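Side-chain contacts in tryptophane-5-halogenase (Microbispora sp. ATCC PTA-5024, PDB 5UAO), which probably chlorinates a tryptophan of the NAI-107 lanthipeptide at carbon 5 of the indole, using bound flavin-adenine dinucleotide: residues V139-L144 with A490-A495; L254-A259 with T413-E418. All blocks are in the same frame, centred on the assembly; numbering follows the deposited sequence.

Overall arrangement
The two contacts sit in separate regions of the chain, with centres 35 Å apart and nearest atoms about 17 Å apart, so neither touches the other. Along the sequence, interaction 2 falls between the two segments that interaction 1 brings together. Interaction 1 docks the loop before helix 144-151 on helix 485-501, its centre about 26 Å from the centre of the chain. Interaction 2 joins the loop leading into strand 258-264 to the start of helix 414-422. It is the one tied to the cofactor: the side chain of Thr256 is about 9 Å from the FAD, and Ala259 of the same segment touches it.

Interaction 1 of 2, residues V139-L144 with A490-A495; sequences VNEATL and ARAAAA
Loop-to-helix packing joins the start of helix 144-151 to one flank of helix 485-501, where Leu144 and Glu141 meet alanines one helical turn apart. A type I beta turn from Val139 to Ala142, closed by a bond from Ala142 N to Val139 O of 3.1 Å, precedes the N-cap residue Thr143, whose OG1 caps Ala146 N. Leu144 follows as the first helical residue. Its CG lies anti to the backbone N (chi1 180°), and this extension carries CD1 to Ala495, 3.3 Å from its carbonyl O and 4.0 Å from its CB. The backbones come close here, with the CA atoms of Leu144 and Ala495 5.5 Å apart, consistent with the small alanine side chain. One turn earlier, Ala492 also directs its CB to the loop, where the Glu141 carboxylate is the group that meets it. No hydrogen bond crosses the interface; the contact is van der Waals packing with a single apolar methyl pair. Met147 and Val127 each touch both alanines, while OE2 of Glu141 has a long, weak ion pair with Arg496. The carboxylate reaches the helix through its other oxygen, with Glu141 OE1 at 4.2 Å from Ala492 CB.

Interaction 2 of 2, residues L254-A259 with T413-E418; sequences LFTDAA and TPFWKE
An aromatic cluster on the approach to the FAD-contacting strand 258-264 pairs Phe255 and Thr256 with Phe415, in the first turn of helix 414-422. The ring of Phe255 receives Phe415 at its edge, with CE1 of Phe415 near the Phe255 plane and 4.2 Å from Phe255 CD2. Phe415 CG is anti to its backbone N (chi1 175°), which extends the ring from the helix to the loop. Thr256 adds its methyl, CG2 coming within 4.3 Å of Phe415 CZ, oblique to the Phe415 ring. At the next atom of the Phe255 ring, Glu418 CG approaches obliquely, 4.2 Å from Phe255 CE2; the two side chains cross at about a right angle, and the carboxylate is tilted 48° to the ring. No hydrogen bond links the segments. Within the helix segment, Trp416 offers an indole face to Phe415: Phe415 CE2 lies 3.6 Å above the Trp416 ring plane, over its centre. Thr413 is the N-cap, its OG1 accepting a weak bond from Trp416 N. Tyr405 of helix 383-406 touches both Thr256 and Phe415, and Val298 of strand 293-299 touches Thr256, placing the cluster between that helix, helix 414-422 and the adjoining sheet.

Interaction 1 of 2, residues V139-L144 with A490-A495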
loop_
_atom_site.group_PDB
_atom_site.type_symbol
_atom_site.label_atom_id
_atom_site.label_comp_id
_atom_site.label_asym_id
_atom_site.label_seq_id
_atom_site.Cartn_x
_atom_site.Cartn_y
_atom_site.Cartn_z
ATOM N N VAL A 139 1.891 3.528 -28.354
ATOM C CA VAL A 139 1.997 4.197 -27.079
ATOM C C VAL A 139 3.053 5.276 -27.064
ATOM O O VAL A 139 3.352 5.810 -26.021
ATOM C CB VAL A 139 2.368 3.189 -25.903
ATOM C CG1 VAL A 139 1.258 2.229 -25.673
ATOM C CG2 VAL A 139 3.664 2.408 -26.188
ATOM N N ASN A 140 3.655 5.545 -28.217
ATOM C CA ASN A 140 4.862 6.317 -28.311
ATOM C C ASN A 140 4.620 7.806 -28.317
ATOM O O ASN A 140 5.545 8.547 -28.324
ATOM C CB ASN A 140 5.665 5.885 -29.549
ATOM C CG ASN A 140 6.274 4.530 -29.412
ATOM O OD1 ASN A 140 6.264 3.893 -28.354
ATOM N ND2 ASN A 140 6.900 4.109 -30.461
ATOM N N GLU A 141 3.375 8.230 -28.245
ATOM C CA GLU A 141 3.059 9.615 -27.976
ATOM C C GLU A 141 2.296 9.784 -26.681
ATOM O O GLU A 141 1.602 10.816 -26.486
ATOM C CB GLU A 141 2.275 10.221 -29.197
ATOM C CG GLU A 141 3.205 10.319 -30.430
ATOM C CD GLU A 141 2.716 11.296 -31.503
ATOM O OE1 GLU A 141 1.585 11.852 -31.387
ATOM O OE2 GLU A 141 3.466 11.510 -32.471
ATOM N N ALA A 142 2.498 8.828 -25.755
ATOM C CA ALA A 142 1.807 8.886 -24.519
ATOM C C ALA A 142 2.348 9.942 -23.565
ATOM O O ALA A 142 1.612 10.377 -22.672
ATOM C CB ALA A 142 1.804 7.558 -23.818
ATOM N N THR A 143 3.592 10.339 -23.739
ATOM C CA THR A 143 4.211 11.342 -22.893
ATOM C C THR A 143 5.259 12.111 -23.717
ATOM O O THR A 143 5.630 11.709 -24.820
ATOM C CB THR A 143 4.906 10.724 -21.631
ATOM O OG1 THR A 143 6.173 10.161 -21.976
ATOM C CG2 THR A 143 4.056 9.655 -20.886
ATOM N N LEU A 144 5.750 13.216 -23.144
ATOM C CA LEU A 144 6.822 14.008 -23.748
ATOM C C LEU A 144 8.119 13.200 -23.827
ATOM O O LEU A 144 8.750 13.238 -24.840
ATOM C CB LEU A 144 7.041 15.305 -22.936
ATOM C CG LEU A 144 8.136 16.328 -23.359
ATOM C CD1 LEU A 144 7.967 16.771 -24.787
ATOM C CD2 LEU A 144 8.200 17.565 -22.449
ATOM N N ALA A 490 -4.006 18.676 -29.530
ATOM C CA ALA A 490 -3.317 19.949 -29.260
ATOM C C ALA A 490 -2.152 19.756 -28.322
ATOM O O ALA A 490 -1.105 20.330 -28.510
ATOM C CB ALA A 490 -4.278 20.976 -28.663
ATOM N N ARG A 491 -2.380 18.999 -27.267
ATOM C CA ARG A 491 -1.374 18.784 -26.254
ATOM C C ARG A 491 -0.211 17.973 -26.852
ATOM O O ARG A 491 0.942 18.149 -26.422
ATOM C CB ARG A 491 -2.032 18.019 -25.108
ATOM C CG ARG A 491 -1.293 17.998 -23.796
ATOM C CD ARG A 491 -2.329 17.844 -22.692
ATOM N NE ARG A 491 -3.047 16.623 -22.968
ATOM C CZ ARG A 491 -4.338 16.405 -22.832
ATOM N NH1 ARG A 491 -5.178 17.331 -22.386
ATOM N NH2 ARG A 491 -4.796 15.209 -23.166
ATOM N N ALA A 492 -0.534 17.028 -27.763
ATOM C CA ALA A 492 0.475 16.206 -28.438
ATOM C C ALA A 492 1.352 17.063 -29.308
ATOM O O ALA A 492 2.574 16.889 -29.336
ATOM C CB ALA A 492 -0.142 15.070 -29.275
ATOM N N ALA A 493 0.728 17.972 -30.042
ATOM C CA ALA A 493 1.473 18.880 -30.940
ATOM C C ALA A 493 2.405 19.814 -30.151
ATOM O O ALA A 493 3.541 19.981 -30.543
ATOM C CB ALA A 493 0.512 19.657 -31.811
ATOM N N ALA A 494 1.957 20.358 -29.013
ATOM C CA ALA A 494 2.838 21.132 -28.124
ATOM C C ALA A 494 4.048 20.290 -27.707
ATOM O O ALA A 494 5.206 20.721 -27.864
ATOM C CB ALA A 494 2.107 21.591 -26.892
ATOM N N ALA A 495 3.775 19.071 -27.216
ATOM C CA ALA A 495 4.835 18.117 -26.839
ATOM C C ALA A 495 5.816 17.755 -27.986
ATOM O O ALA A 495 7.036 17.743 -27.762
ATOM C CB ALA A 495 4.229 16.845 -26.236
#

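Interaction 2 of 2, residues L254-A259 with T413-E418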
loop_
_atom_site.group_PDB
_atom_site.type_symbol
_atom_site.label_atom_id
_atom_site.label_comp_id
_atom_site.label_asym_id
_atom_site.label_seq_id
_atom_site.Cartn_x
_atom_site.Cartn_y
_atom_site.Cartn_z
ATOM N N LEU A 254 10.917 -16.732 -14.736
ATOM C CA LEU A 254 12.068 -16.056 -15.280
ATOM C C LEU A 254 13.090 -17.180 -15.557
ATOM O O LEU A 254 13.642 -17.783 -14.639
ATOM C CB LEU A 254 12.521 -14.970 -14.283
ATOM C CG LEU A 254 11.446 -13.903 -13.951
ATOM C CD1 LEU A 254 11.944 -12.901 -12.931
ATOM C CD2 LEU A 254 11.161 -13.106 -15.220
ATOM N N PHE A 255 13.237 -17.516 -16.833
ATOM C CA PHE A 255 13.972 -18.704 -17.280
ATOM C C PHE A 255 15.433 -18.426 -17.704
ATOM O O PHE A 255 16.157 -19.362 -18.033
ATOM C CB PHE A 255 13.377 -19.204 -18.617
ATOM C CG PHE A 255 11.951 -19.528 -18.624
ATOM C CD1 PHE A 255 11.255 -19.878 -17.481
ATOM C CD2 PHE A 255 11.303 -19.606 -19.849
ATOM C CE1 PHE A 255 9.915 -20.274 -17.551
ATOM C CE2 PHE A 255 9.963 -19.994 -19.933
ATOM C CZ PHE A 255 9.267 -20.315 -18.783
ATOM N N THR A 256 15.824 -17.163 -17.909
ATOM C CA THR A 256 17.199 -16.901 -18.343
ATOM C C THR A 256 18.203 -17.051 -17.199
ATOM O O THR A 256 17.842 -16.826 -16.069
ATOM C CB THR A 256 17.319 -15.490 -18.929
ATOM O OG1 THR A 256 16.881 -14.534 -17.979
ATOM C CG2 THR A 256 16.460 -15.374 -20.174
ATOM N N ASP A 257 19.459 -17.364 -17.493
ATOM C CA ASP A 257 20.434 -17.591 -16.454
ATOM C C ASP A 257 21.854 -17.222 -16.803
ATOM O O ASP A 257 22.780 -17.554 -16.040
ATOM C CB ASP A 257 20.425 -19.090 -16.081
ATOM C CG ASP A 257 20.659 -19.997 -17.280
ATOM O OD1 ASP A 257 20.705 -19.561 -18.462
ATOM O OD2 ASP A 257 20.847 -21.186 -17.042
ATOM N N ALA A 258 22.062 -16.587 -17.962
ATOM C CA ALA A 258 23.393 -16.241 -18.429
ATOM C C ALA A 258 23.326 -15.008 -19.286
ATOM O O ALA A 258 22.279 -14.716 -19.859
ATOM C CB ALA A 258 24.022 -17.417 -19.219
ATOM N N ALA A 259 24.457 -14.292 -19.347
ATOM C CA ALA A 259 24.638 -13.196 -20.267
ATOM C C ALA A 259 26.038 -13.172 -20.864
ATOM O O ALA A 259 27.065 -13.335 -20.173
ATOM C CB ALA A 259 24.388 -11.882 -19.551
ATOM N N THR A 413 10.691 -18.640 -32.274
ATOM C CA THR A 413 11.756 -19.577 -31.915
ATOM C C THR A 413 11.265 -20.479 -30.764
ATOM O O THR A 413 10.315 -20.140 -30.077
ATOM C CB THR A 413 13.017 -18.826 -31.438
ATOM O OG1 THR A 413 12.694 -18.102 -30.237
ATOM C CG2 THR A 413 13.569 -17.872 -32.533
ATOM N N PRO A 414 11.917 -21.638 -30.560
ATOM C CA PRO A 414 11.431 -22.555 -29.507
ATOM C C PRO A 414 11.478 -21.872 -28.119
ATOM O O PRO A 414 10.525 -22.021 -27.354
ATOM C CB PRO A 414 12.369 -23.770 -29.609
ATOM C CG PRO A 414 12.975 -23.708 -30.987
ATOM C CD PRO A 414 13.050 -22.210 -31.315
ATOM N N PHE A 415 12.525 -21.082 -27.822
ATOM C CA PHE A 415 12.523 -20.279 -26.561
ATOM C C PHE A 415 11.270 -19.420 -26.433
ATOM O O PHE A 415 10.627 -19.431 -25.364
ATOM C CB PHE A 415 13.775 -19.432 -26.391
ATOM C CG PHE A 415 13.717 -18.554 -25.189
ATOM C CD1 PHE A 415 14.101 -19.039 -23.957
ATOM C CD2 PHE A 415 13.195 -17.273 -25.256
ATOM C CE1 PHE A 415 13.986 -18.251 -22.822
ATOM C CE2 PHE A 415 13.146 -16.450 -24.129
ATOM C CZ PHE A 415 13.534 -16.953 -22.900
ATOM N N TRP A 416 10.851 -18.709 -27.487
ATOM C CA TRP A 416 9.790 -17.765 -27.370
ATOM C C TRP A 416 8.433 -18.408 -27.401
ATOM O O TRP A 416 7.513 -17.988 -26.696
ATOM C CB TRP A 416 9.914 -16.599 -28.362
ATOM C CG TRP A 416 10.930 -15.537 -27.829
ATOM C CD1 TRP A 416 12.163 -15.305 -28.289
ATOM C CD2 TRP A 416 10.760 -14.670 -26.683
ATOM N NE1 TRP A 416 12.795 -14.355 -27.533
ATOM C CE2 TRP A 416 11.953 -13.962 -26.524
ATOM C CE3 TRP A 416 9.731 -14.464 -25.761
ATOM C CZ2 TRP A 416 12.158 -13.060 -25.470
ATOM C CZ3 TRP A 416 9.915 -13.543 -24.715
ATOM C CH2 TRP A 416 11.141 -12.847 -24.601
ATOM N N LYS A 417 8.307 -19.484 -28.140
ATOM C CA LYS A 417 7.113 -20.308 -28.007
ATOM C C LYS A 417 6.922 -20.830 -26.580
ATOM O O LYS A 417 5.811 -20.736 -26.003
ATOM C CB LYS A 417 7.173 -21.467 -29.018
ATOM C CG LYS A 417 7.007 -21.001 -30.472
ATOM C CD LYS A 417 7.092 -22.182 -31.453
ATOM C CE LYS A 417 6.291 -21.938 -32.736
ATOM N NZ LYS A 417 6.511 -20.569 -33.328
ATOM N N GLU A 418 7.990 -21.346 -25.992
ATOM C CA GLU A 418 7.939 -21.834 -24.614
ATOM C C GLU A 418 7.605 -20.713 -23.637
ATOM O O GLU A 418 6.794 -20.896 -22.757
ATOM C CB GLU A 418 9.266 -22.439 -24.224
ATOM C CG GLU A 418 9.390 -22.945 -22.797
ATOM C CD GLU A 418 8.757 -24.321 -22.601
ATOM O OE1 GLU A 418 7.979 -24.741 -23.482
ATOM O OE2 GLU A 418 9.047 -24.973 -21.562
#